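ATP-dependent DNA helicase uvsW (Enterobacteria phage T4, PDB 1RIF) couples ATP hydrolysis to unwinding of duplex DNA in the 3'-5' direction, driving branch migration of Holliday junctions and probably the regression of stalled replication forks. Local coordinates at residues A[24-29]-A[67-71]; A[87-93]-A[123-129]; A[103-109]-A[179-183]; A[229-235]-A[255-261]. The protein carries 1 engineered substitution. One frame throughout, in Å; residues are numbered along the deposited sequence.

Interaction 1. Residues A[24-29]-A[67-71]; sequences ELRDFF and QIKKF
Phe71 is the knob of this contact: its ring drops into a hollow on helix 19-28 walled by Glu24, Leu25 and Phe28. The floor is the methyl CD2 of Leu25, 3.4 Å from the centroid of the Phe71 ring and only 10° off the ring normal, a CH-pi contact centred on the face. Glu24 closes the rim, its CB lying in the plane of the Phe71 ring at 3.7 Å from CZ. Phe28 supplies another wall. Its ring and that of Phe71 are inclined at 58° with centroids 5.4 Å apart, neither a parallel stack nor an edge-to-face pair, and Phe71 CB rises over the Phe28 face at 4.1 Å from the centroid. With CG anti to the backbone N (chi1 -179°), Phe71 projects across the gap into this hollow. A second, shallower fit involves Phe29, whose edge meets Gln67 CB in plane, while its CZ lies 3.7 Å from Ile68 CG1. No hydrogen bond links the segments, so the fit is one of shape and apolar contact. The carboxylate of Glu24 is engaged by Tyr77 instead. Within the N-terminal domain the contact packs helix 19-28 against helix 68-74; Leu25 and Ile68 both rest on Ile15 of strand 12-16, Phe29 and Ile68 on Leu60 of strand 59-61, and Phe75 stacks on Phe71.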
# COMPACT_ATOMS: atom_id res chain seq x y z
N GLU A 24 -22.99 -11.37 8.12
CA GLU A 24 -23.23 -9.96 8.36
C GLU A 24 -21.97 -9.21 7.97
O GLU A 24 -22.02 -8.17 7.32
CB GLU A 24 -23.53 -9.74 9.83
CG GLU A 24 -24.73 -10.53 10.31
CD GLU A 24 -25.02 -10.30 11.78
OE1 GLU A 24 -24.11 -10.53 12.60
OE2 GLU A 24 -26.16 -9.89 12.10
N LEU A 25 -20.82 -9.76 8.37
CA LEU A 25 -19.52 -9.18 8.05
C LEU A 25 -19.25 -9.19 6.55
O LEU A 25 -18.63 -8.27 6.01
CB LEU A 25 -18.41 -9.95 8.76
CG LEU A 25 -18.16 -9.65 10.24
CD1 LEU A 25 -17.30 -10.74 10.84
CD2 LEU A 25 -17.49 -8.29 10.37
N ARG A 26 -19.70 -10.25 5.90
CA ARG A 26 -19.52 -10.43 4.46
C ARG A 26 -20.30 -9.40 3.66
O ARG A 26 -19.87 -8.98 2.59
CB ARG A 26 -19.93 -11.85 4.06
CG ARG A 26 -19.82 -12.14 2.58
CD ARG A 26 -20.12 -13.59 2.27
NE ARG A 26 -20.19 -13.82 0.83
CZ ARG A 26 -21.25 -13.54 0.07
NH1 ARG A 26 -22.35 -13.03 0.62
NH2 ARG A 26 -21.21 -13.76 -1.24
N ASP A 27 -21.46 -9.01 4.18
CA ASP A 27 -22.29 -8.01 3.51
C ASP A 27 -21.76 -6.62 3.85
O ASP A 27 -21.77 -5.71 3.02
CB ASP A 27 -23.76 -8.11 3.96
CG ASP A 27 -24.43 -9.38 3.47
OD1 ASP A 27 -23.94 -9.97 2.48
OD2 ASP A 27 -25.45 -9.79 4.07
N PHE A 28 -21.29 -6.48 5.08
CA PHE A 28 -20.73 -5.23 5.57
C PHE A 28 -19.54 -4.81 4.70
O PHE A 28 -19.49 -3.68 4.22
CB PHE A 28 -20.30 -5.39 7.04
CG PHE A 28 -19.73 -4.13 7.66
CD1 PHE A 28 -20.53 -3.03 7.90
CD2 PHE A 28 -18.37 -4.05 7.98
CE1 PHE A 28 -20.01 -1.86 8.47
CE2 PHE A 28 -17.83 -2.89 8.55
CZ PHE A 28 -18.65 -1.79 8.79
N PHE A 29 -18.61 -5.73 4.50
CA PHE A 29 -17.42 -5.44 3.70
C PHE A 29 -17.58 -5.75 2.22
O PHE A 29 -16.73 -6.40 1.61
CB PHE A 29 -16.22 -6.20 4.27
CG PHE A 29 -15.73 -5.65 5.58
CD1 PHE A 29 -15.93 -6.35 6.77
CD2 PHE A 29 -15.09 -4.41 5.63
CE1 PHE A 29 -15.50 -5.83 8.00
CE2 PHE A 29 -14.65 -3.87 6.85
CZ PHE A 29 -14.85 -4.58 8.03
N GLN A 67 -11.95 -0.72 10.49
CA GLN A 67 -13.37 -0.58 10.18
C GLN A 67 -14.25 -1.60 10.89
O GLN A 67 -15.46 -1.40 11.01
CB GLN A 67 -13.58 -0.74 8.68
CG GLN A 67 -12.73 0.17 7.84
CD GLN A 67 -13.24 1.58 7.83
OE1 GLN A 67 -13.35 2.23 8.88
NE2 GLN A 67 -13.58 2.08 6.64
N ILE A 68 -13.66 -2.69 11.36
CA ILE A 68 -14.43 -3.73 12.03
C ILE A 68 -15.05 -3.19 13.32
O ILE A 68 -16.06 -3.71 13.79
CB ILE A 68 -13.55 -4.96 12.35
CG1 ILE A 68 -12.99 -5.56 11.06
CG2 ILE A 68 -14.39 -6.03 13.04
CD1 ILE A 68 -12.01 -6.69 11.29
N LYS A 69 -14.45 -2.14 13.88
CA LYS A 69 -14.98 -1.55 15.11
C LYS A 69 -16.34 -0.91 14.83
O LYS A 69 -17.20 -0.88 15.70
CB LYS A 69 -13.99 -0.52 15.67
CG LYS A 69 -14.39 0.01 17.04
CD LYS A 69 -14.45 -1.10 18.09
CE LYS A 69 -15.25 -0.68 19.32
NZ LYS A 69 -14.78 0.61 19.89
N LYS A 70 -16.52 -0.39 13.62
CA LYS A 70 -17.78 0.23 13.22
C LYS A 70 -18.84 -0.87 13.31
O LYS A 70 -19.92 -0.69 13.87
CB LYS A 70 -17.73 0.70 11.77
CG LYS A 70 -16.44 1.40 11.35
CD LYS A 70 -16.43 2.87 11.73
CE LYS A 70 -15.22 3.57 11.12
NZ LYS A 70 -15.27 5.06 11.26
N PHE A 71 -18.49 -2.02 12.73
CA PHE A 71 -19.35 -3.19 12.70
C PHE A 71 -19.77 -3.61 14.11
O PHE A 71 -20.94 -3.50 14.47
CB PHE A 71 -18.60 -4.35 12.03
CG PHE A 71 -19.40 -5.61 11.93
CD1 PHE A 71 -20.35 -5.77 10.92
CD2 PHE A 71 -19.22 -6.64 12.85
CE1 PHE A 71 -21.10 -6.94 10.84
CE2 PHE A 71 -19.97 -7.81 12.77
CZ PHE A 71 -20.91 -7.96 11.77

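Interaction 2. Residues A[87-93]-A[123-129]; sequences EKEELSR and FEGLVNR
Glu89 OE2 is gripped side-on by two nitrogens of Arg129, NH2 at 2.7 Å and NE at 2.9 Å. Both donors use the anti lone pair of that oxygen, which lies in the guanidinium plane, and the carboxylate is turned 28° from that plane, so the two groups are nearly coplanar. Glu87 OE2 also lies at the guanidinium edge, but its bonds to NH1 and NH2 are weak, and its carboxylate is twisted by 50°. Two acidic groups thus share one cation, which would be expected to favour their ionised forms; the other oxygen of Glu89 is held by Tyr151. One guanidinium face lies against the backbone at Lys88 and Glu89, which probably limits its tilt. The adjoining backbone is pinned by Glu89 N donating to Val127 O at 2.8 Å, in the carbonyl plane. Lys88, bent at chi2 (-76°), brings NZ to a lone pair of Asn128 OD1 at 2.7 Å, and Asn128 ND2 in turn donates to Glu124 O, which fixes the amide's orientation. Farther along, the contact becomes apolar: Arg93 CD sits over the centre of the Phe123 ring, 3.6 Å from the centroid, while Leu91 CD1 meets the edge at CE1 (3.4 Å). The Arg93 guanidinium is paired with Asp120 and Asp97. The connector between strand 79-81 and helix 93-101 is thereby laid along the end of helix 116-128, with Leu126 packing on Phe96 and on Leu148 of helix 141-155, and Arg129 against Phe254 of strand 254-258.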
# COMPACT_ATOMS: atom_id res chain seq x y z
N GLU A 87 0.38 -3.48 15.83
CA GLU A 87 1.78 -3.15 16.04
C GLU A 87 2.25 -1.95 15.22
O GLU A 87 1.97 -1.84 14.02
CB GLU A 87 2.62 -4.37 15.72
CG GLU A 87 4.08 -4.21 16.02
CD GLU A 87 4.86 -5.45 15.67
OE1 GLU A 87 4.66 -6.50 16.33
OE2 GLU A 87 5.68 -5.38 14.72
N LYS A 88 2.97 -1.04 15.87
CA LYS A 88 3.49 0.16 15.24
C LYS A 88 5.02 0.12 15.23
O LYS A 88 5.63 -0.65 15.97
CB LYS A 88 3.04 1.39 16.02
CG LYS A 88 1.55 1.48 16.28
CD LYS A 88 0.79 1.89 15.05
CE LYS A 88 -0.70 2.00 15.32
NZ LYS A 88 -1.45 2.54 14.16
N GLU A 89 5.64 0.94 14.39
CA GLU A 89 7.09 1.01 14.32
C GLU A 89 7.60 1.66 15.59
O GLU A 89 7.05 2.66 16.04
CB GLU A 89 7.55 1.86 13.13
CG GLU A 89 7.75 1.09 11.86
CD GLU A 89 8.92 0.14 11.93
OE1 GLU A 89 10.08 0.60 11.86
OE2 GLU A 89 8.67 -1.06 12.07
N GLU A 90 8.64 1.09 16.18
CA GLU A 90 9.18 1.69 17.39
C GLU A 90 10.15 2.75 16.91
O GLU A 90 11.35 2.52 16.78
CB GLU A 90 9.89 0.64 18.25
CG GLU A 90 8.92 -0.26 19.00
CD GLU A 90 9.64 -1.23 19.92
OE1 GLU A 90 8.96 -1.93 20.70
OE2 GLU A 90 10.89 -1.29 19.84
N LEU A 91 9.58 3.91 16.63
CA LEU A 91 10.35 5.04 16.15
C LEU A 91 9.75 6.27 16.81
O LEU A 91 8.59 6.60 16.59
CB LEU A 91 10.21 5.11 14.61
CG LEU A 91 11.10 5.98 13.70
CD1 LEU A 91 10.55 7.37 13.65
CD2 LEU A 91 12.55 5.97 14.17
N SER A 92 10.54 6.92 17.66
CA SER A 92 10.08 8.12 18.34
C SER A 92 10.31 9.28 17.39
O SER A 92 11.16 9.21 16.51
CB SER A 92 10.88 8.36 19.62
OG SER A 92 12.25 8.62 19.34
N ARG A 93 9.55 10.36 17.55
CA ARG A 93 9.74 11.49 16.66
C ARG A 93 11.16 12.02 16.86
O ARG A 93 11.76 12.57 15.94
CB ARG A 93 8.71 12.58 16.94
CG ARG A 93 8.74 13.73 15.93
CD ARG A 93 8.63 13.21 14.49
NE ARG A 93 8.95 14.24 13.51
CZ ARG A 93 8.06 14.91 12.78
NH1 ARG A 93 6.76 14.67 12.92
NH2 ARG A 93 8.47 15.83 11.92
N PHE A 123 6.95 10.35 8.73
CA PHE A 123 6.88 9.86 10.10
C PHE A 123 5.55 9.13 10.35
O PHE A 123 5.54 8.05 10.94
CB PHE A 123 7.02 11.02 11.09
CG PHE A 123 6.98 10.59 12.53
CD1 PHE A 123 8.04 9.88 13.08
CD2 PHE A 123 5.86 10.87 13.31
CE1 PHE A 123 7.99 9.44 14.39
CE2 PHE A 123 5.80 10.43 14.63
CZ PHE A 123 6.87 9.72 15.17
N GLU A 124 4.45 9.73 9.91
CA GLU A 124 3.12 9.14 10.07
C GLU A 124 3.04 7.76 9.42
O GLU A 124 2.46 6.83 9.99
CB GLU A 124 2.06 10.04 9.40
CG GLU A 124 1.15 10.78 10.35
CD GLU A 124 0.16 9.87 11.07
OE1 GLU A 124 -0.66 9.21 10.39
OE2 GLU A 124 0.20 9.82 12.31
N GLY A 125 3.61 7.66 8.22
CA GLY A 125 3.59 6.42 7.48
C GLY A 125 4.41 5.32 8.10
O GLY A 125 3.93 4.19 8.26
N LEU A 126 5.64 5.64 8.47
CA LEU A 126 6.53 4.67 9.09
C LEU A 126 5.98 4.09 10.39
O LEU A 126 5.91 2.87 10.54
CB LEU A 126 7.90 5.29 9.33
CG LEU A 126 8.69 5.64 8.06
CD1 LEU A 126 10.07 6.16 8.45
CD2 LEU A 126 8.81 4.41 7.17
N VAL A 127 5.59 4.96 11.32
CA VAL A 127 5.05 4.51 12.60
C VAL A 127 3.84 3.58 12.45
O VAL A 127 3.78 2.51 13.07
CB VAL A 127 4.63 5.71 13.47
CG1 VAL A 127 3.94 5.22 14.72
CG2 VAL A 127 5.84 6.53 13.83
N ASN A 128 2.89 4.00 11.63
CA ASN A 128 1.67 3.25 11.42
C ASN A 128 1.75 2.15 10.35
O ASN A 128 0.77 1.44 10.12
CB ASN A 128 0.54 4.22 11.13
CG ASN A 128 0.32 5.18 12.28
OD1 ASN A 128 -0.18 4.79 13.33
ND2 ASN A 128 0.73 6.43 12.09
N ARG A 129 2.91 2.02 9.71
CA ARG A 129 3.14 0.98 8.71
C ARG A 129 2.42 1.11 7.37
O ARG A 129 3.02 0.89 6.32
CB ARG A 129 2.82 -0.41 9.30
CG ARG A 129 4.03 -1.21 9.80
CD ARG A 129 4.68 -0.55 11.00
NE ARG A 129 5.82 -1.30 11.54
CZ ARG A 129 5.74 -2.42 12.27
NH1 ARG A 129 4.56 -2.96 12.56
NH2 ARG A 129 6.84 -2.98 12.74
O HOH W 1 -0.88 0.15 11.99

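Interaction 3. Residues A[103-109]-A[179-183]; sequences LEIYSGN and DYRLF
Arg181 lays its guanidinium flat over the ring of Tyr106: the planes differ by 6°, and CZ stands 3.6 Å from the ring centroid, 16° off the normal, a cation-pi stack displaced toward the ring's rim. The arginine chain is extended from CG to NE and runs obliquely across the tyrosine, with Arg181 CD 3.3 Å from Tyr106 CD1. At the guanidinium edge, NH2 donates to a lone pair of Gly108 O at 2.9 Å, holding the flat group against rotation. NE is bound by a water that also reaches Gly108 O and Asp179 O. Main-chain and carboxylate bonds add to the grip: Tyr106 N donates to Tyr180 O at 3.0 Å, tilted from the carbonyl plane, and Gly108 N reaches Asp179 OD1 at 3.2 Å on its syn side but tilted out of the carboxylate plane. Beneath this polar layer Ile105 CG2 packs on Tyr180 CD2 at 3.8 Å, and Leu182 CD2 approaches Leu103 and Ile105. The Tyr180 hydroxyl is hydrogen-bonded to Ser142, a residue of the predicted ATP-binding loop. Arg111 makes a further cation-pi contact with Tyr106. The stack, direct hydrogen bonds and bridging water carry most of the polar part of this surface contact, so the fit depends on the orientation of Arg181 as well as on the small apolar patch joining the 106-107 hairpin to the end of helix 167-180.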
# COMPACT_ATOMS: atom_id res chain seq x y z
N LEU A 103 21.10 12.53 7.01
CA LEU A 103 20.95 12.41 5.57
C LEU A 103 21.44 13.68 4.87
O LEU A 103 21.24 14.79 5.36
CB LEU A 103 19.48 12.18 5.22
CG LEU A 103 18.77 10.99 5.89
CD1 LEU A 103 17.29 11.06 5.60
CD2 LEU A 103 19.35 9.68 5.38
N GLU A 104 22.09 13.51 3.72
CA GLU A 104 22.56 14.64 2.92
C GLU A 104 21.80 14.57 1.60
O GLU A 104 22.22 13.90 0.66
CB GLU A 104 24.07 14.54 2.67
CG GLU A 104 24.89 14.28 3.93
CD GLU A 104 26.36 14.63 3.77
OE1 GLU A 104 26.92 14.39 2.68
OE2 GLU A 104 26.95 15.15 4.75
N ILE A 105 20.66 15.26 1.54
CA ILE A 105 19.81 15.26 0.36
C ILE A 105 20.19 16.40 -0.58
O ILE A 105 20.47 17.51 -0.13
CB ILE A 105 18.33 15.38 0.77
CG1 ILE A 105 18.00 14.29 1.79
CG2 ILE A 105 17.43 15.22 -0.44
CD1 ILE A 105 16.62 14.44 2.40
N TYR A 106 20.18 16.12 -1.88
CA TYR A 106 20.55 17.12 -2.88
C TYR A 106 19.52 17.37 -3.96
O TYR A 106 18.51 16.67 -4.09
CB TYR A 106 21.86 16.73 -3.58
CG TYR A 106 23.09 16.69 -2.70
CD1 TYR A 106 23.26 15.66 -1.76
CD2 TYR A 106 24.08 17.66 -2.80
CE1 TYR A 106 24.41 15.61 -0.95
CE2 TYR A 106 25.22 17.62 -2.00
CZ TYR A 106 25.38 16.59 -1.08
OH TYR A 106 26.51 16.53 -0.30
N SER A 107 19.82 18.39 -4.76
CA SER A 107 19.04 18.82 -5.91
C SER A 107 20.16 19.30 -6.82
O SER A 107 20.59 20.45 -6.74
CB SER A 107 18.13 19.98 -5.55
OG SER A 107 17.17 20.19 -6.57
N GLY A 108 20.64 18.41 -7.68
CA GLY A 108 21.75 18.76 -8.54
C GLY A 108 22.97 18.76 -7.62
O GLY A 108 23.34 17.72 -7.07
N ASN A 109 23.58 19.92 -7.43
CA ASN A 109 24.75 20.01 -6.56
C ASN A 109 24.43 20.83 -5.33
O ASN A 109 25.29 21.03 -4.47
CB ASN A 109 25.92 20.65 -7.31
CG ASN A 109 26.38 19.82 -8.49
OD1 ASN A 109 26.79 18.66 -8.32
ND2 ASN A 109 26.32 20.39 -9.69
N ASP A 179 19.06 11.60 -7.86
CA ASP A 179 19.39 13.02 -7.76
C ASP A 179 19.48 13.43 -6.29
O ASP A 179 20.35 14.23 -5.91
CB ASP A 179 18.36 13.88 -8.48
CG ASP A 179 18.76 15.35 -8.53
OD1 ASP A 179 19.87 15.65 -9.00
OD2 ASP A 179 17.95 16.22 -8.12
N TYR A 180 18.59 12.88 -5.47
CA TYR A 180 18.58 13.17 -4.03
C TYR A 180 19.86 12.65 -3.39
O TYR A 180 20.34 13.18 -2.37
CB TYR A 180 17.38 12.49 -3.37
CG TYR A 180 16.05 13.07 -3.75
CD1 TYR A 180 14.98 12.23 -4.06
CD2 TYR A 180 15.85 14.45 -3.78
CE1 TYR A 180 13.74 12.76 -4.40
CE2 TYR A 180 14.61 14.98 -4.12
CZ TYR A 180 13.57 14.13 -4.43
OH TYR A 180 12.34 14.64 -4.76
N ARG A 181 20.38 11.58 -3.99
CA ARG A 181 21.58 10.89 -3.56
C ARG A 181 21.31 9.93 -2.42
O ARG A 181 22.21 9.59 -1.65
CB ARG A 181 22.68 11.87 -3.19
CG ARG A 181 23.09 12.76 -4.35
CD ARG A 181 24.37 13.50 -4.05
NE ARG A 181 24.53 14.64 -4.94
CZ ARG A 181 25.62 15.39 -4.99
NH1 ARG A 181 26.65 15.11 -4.21
NH2 ARG A 181 25.68 16.43 -5.82
N LEU A 182 20.05 9.51 -2.30
CA LEU A 182 19.67 8.55 -1.26
C LEU A 182 19.84 7.14 -1.83
O LEU A 182 19.91 6.16 -1.09
CB LEU A 182 18.21 8.79 -0.83
CG LEU A 182 17.93 10.12 -0.14
CD1 LEU A 182 16.44 10.32 0.03
CD2 LEU A 182 18.64 10.15 1.21
N PHE A 183 19.92 7.05 -3.16
CA PHE A 183 20.09 5.78 -3.87
C PHE A 183 20.99 5.97 -5.08
O PHE A 183 21.18 7.09 -5.56
CB PHE A 183 18.74 5.24 -4.37
CG PHE A 183 17.76 4.89 -3.29
CD1 PHE A 183 16.99 5.89 -2.69
CD2 PHE A 183 17.63 3.58 -2.84
CE1 PHE A 183 16.10 5.57 -1.66
CE2 PHE A 183 16.74 3.25 -1.82
CZ PHE A 183 15.97 4.26 -1.23
O HOH W 2 23.44 11.58 0.22
O HOH W 3 16.61 16.73 -5.98
O HOH W 4 22.48 15.16 -6.85

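Interaction 4. Residues A[229-235]-A[255-261]; sequences MMNDECH and KFGLSGS. With AU (gold ion), chain D.
Strands 229-232 and 255-258 run parallel, their axes 4.7 Å apart and 7° from alignment, with Met229 O, Asn231 N and Asn231 O bonded in turn to Phe256 N, Phe256 O and Leu258 N. The pairing continues past the strand end, where Leu258 O accepts from both Glu233 N at 2.7 Å and Cys234 N at 3.3 Å. On one sheet face Met230 and Phe256 lie side by side, Met230 CG meeting the ring edge 4.0 Å from CD1; Met230, Asp232 and Phe256 all abut helix 141-155. On the other face Met229 CE touches Lys255 CD at 3.6 Å. Cys234 also lies beside Gly257, its SG 3.3 Å from the glycine CA, where the lack of a side chain makes room for the sulfur. That sulfur binds a gold ion at 2.5 Å, an ion present in the crystal and not the magnesium cofactor. Ser261 CB stands over the centre of the His235 ring, 3.9 Å from its centroid. Arg141, very probably the engineered residue since it stands at the P-loop lysine position, forms salt bridges with Asp232 and Glu233. This is the parallel pair of a beta-alpha-beta unit in the first RecA-like domain, the ATP-binding half of the helicase core and the half this chain contains; Asp232 to His235 form the predicted DEAH box (here with cysteine third), characteristic of superfamily 2 helicases.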
# COMPACT_ATOMS: atom_id res chain seq x y z
N MET A 229 5.83 -1.31 -0.19
CA MET A 229 5.26 -1.03 -1.50
C MET A 229 4.57 0.33 -1.46
O MET A 229 3.90 0.68 -0.49
CB MET A 229 4.24 -2.13 -1.89
CG MET A 229 3.52 -1.94 -3.23
SD MET A 229 2.07 -0.82 -3.18
CE MET A 229 0.88 -1.82 -2.31
N MET A 230 4.76 1.09 -2.53
CA MET A 230 4.18 2.42 -2.67
C MET A 230 3.54 2.57 -4.05
O MET A 230 4.07 2.07 -5.05
CB MET A 230 5.25 3.50 -2.53
CG MET A 230 5.95 3.57 -1.20
SD MET A 230 7.45 4.57 -1.39
CE MET A 230 8.70 3.42 -0.87
N ASN A 231 2.42 3.28 -4.09
CA ASN A 231 1.74 3.56 -5.35
C ASN A 231 1.41 5.05 -5.39
O ASN A 231 0.52 5.52 -4.67
CB ASN A 231 0.46 2.71 -5.46
CG ASN A 231 -0.32 2.99 -6.76
OD1 ASN A 231 0.25 3.43 -7.77
ND2 ASN A 231 -1.61 2.73 -6.73
N ASP A 232 2.15 5.79 -6.21
CA ASP A 232 1.92 7.22 -6.36
C ASP A 232 0.73 7.38 -7.30
O ASP A 232 0.72 6.80 -8.38
CB ASP A 232 3.18 7.89 -6.94
CG ASP A 232 3.10 9.41 -6.92
OD1 ASP A 232 2.79 9.98 -5.85
OD2 ASP A 232 3.35 10.04 -7.96
N GLU A 233 -0.27 8.15 -6.87
CA GLU A 233 -1.51 8.38 -7.62
C GLU A 233 -2.34 7.11 -7.51
O GLU A 233 -2.85 6.59 -8.50
CB GLU A 233 -1.24 8.67 -9.10
CG GLU A 233 -0.46 9.92 -9.36
CD GLU A 233 -1.22 11.17 -8.95
OE1 GLU A 233 -1.59 11.29 -7.76
OE2 GLU A 233 -1.45 12.04 -9.82
N CYS A 234 -2.47 6.60 -6.29
CA CYS A 234 -3.21 5.37 -6.07
C CYS A 234 -4.68 5.45 -6.46
O CYS A 234 -5.35 4.43 -6.56
CB CYS A 234 -3.06 4.91 -4.61
SG CYS A 234 -3.25 6.18 -3.32
N HIS A 235 -5.18 6.67 -6.68
CA HIS A 235 -6.58 6.84 -7.05
C HIS A 235 -6.80 6.40 -8.50
O HIS A 235 -7.94 6.21 -8.95
CB HIS A 235 -7.03 8.31 -6.83
CG HIS A 235 -6.26 9.31 -7.63
ND1 HIS A 235 -6.72 9.82 -8.83
CD2 HIS A 235 -5.06 9.90 -7.41
CE1 HIS A 235 -5.84 10.67 -9.31
NE2 HIS A 235 -4.82 10.74 -8.47
N LYS A 255 3.01 -0.32 3.37
CA LYS A 255 2.28 -0.08 2.14
C LYS A 255 1.76 1.33 2.19
O LYS A 255 1.15 1.74 3.17
CB LYS A 255 1.13 -1.08 1.98
CG LYS A 255 1.62 -2.46 1.56
CD LYS A 255 0.50 -3.33 0.98
CE LYS A 255 -0.45 -3.79 2.05
NZ LYS A 255 -1.52 -4.62 1.46
N PHE A 256 2.03 2.09 1.12
CA PHE A 256 1.59 3.48 1.04
C PHE A 256 0.98 3.86 -0.29
O PHE A 256 1.46 3.48 -1.36
CB PHE A 256 2.77 4.42 1.32
CG PHE A 256 3.46 4.15 2.63
CD1 PHE A 256 4.76 3.64 2.65
CD2 PHE A 256 2.81 4.36 3.84
CE1 PHE A 256 5.39 3.35 3.86
CE2 PHE A 256 3.43 4.07 5.04
CZ PHE A 256 4.73 3.57 5.05
N GLY A 257 -0.12 4.60 -0.21
CA GLY A 257 -0.77 5.11 -1.40
C GLY A 257 -0.63 6.61 -1.28
O GLY A 257 -0.81 7.15 -0.19
N LEU A 258 -0.28 7.30 -2.36
CA LEU A 258 -0.15 8.75 -2.30
C LEU A 258 -1.10 9.36 -3.32
O LEU A 258 -1.12 8.97 -4.49
CB LEU A 258 1.29 9.20 -2.60
CG LEU A 258 2.33 8.86 -1.53
CD1 LEU A 258 2.76 7.39 -1.68
CD2 LEU A 258 3.52 9.79 -1.68
N SER A 259 -1.89 10.33 -2.88
CA SER A 259 -2.85 10.92 -3.79
C SER A 259 -3.47 12.20 -3.27
O SER A 259 -3.78 12.32 -2.09
CB SER A 259 -3.95 9.89 -4.08
OG SER A 259 -5.00 10.44 -4.83
N GLY A 260 -3.67 13.16 -4.17
CA GLY A 260 -4.29 14.41 -3.79
C GLY A 260 -5.76 14.38 -4.18
O GLY A 260 -6.52 15.28 -3.85
N SER A 261 -6.15 13.32 -4.88
CA SER A 261 -7.53 13.15 -5.34
C SER A 261 -8.16 11.82 -4.91
O SER A 261 -8.35 10.92 -5.73
CB SER A 261 -7.55 13.25 -6.87
OG SER A 261 -6.78 14.35 -7.32
AU AU D . -5.77 6.34 -3.30
O HOH W 5 -2.91 13.23 -6.80

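How the interactions relate
From the N terminus, interaction 1 closes first, bringing helices 19-28 and 68-74 together within the N-terminal domain. Interaction 2 then joins the loop after strand 79-81, just ahead of helix 93-101, to helix 116-128. Interaction 3 opens inside that second loop and closes beyond it, so the two cross; it ties the 106-107 hairpin to the end of helix 167-180. Interaction 4 comes last, closing a short beta-alpha-beta loop in the central sheet of the ATP-binding domain. It touches interaction 2 directly, with Arg129 O 3.2 Å from Lys255 N, a probable hydrogen bond. Interactions 1 and 3 lie on opposite sides of the chain's centre, about 45 Å apart between centres.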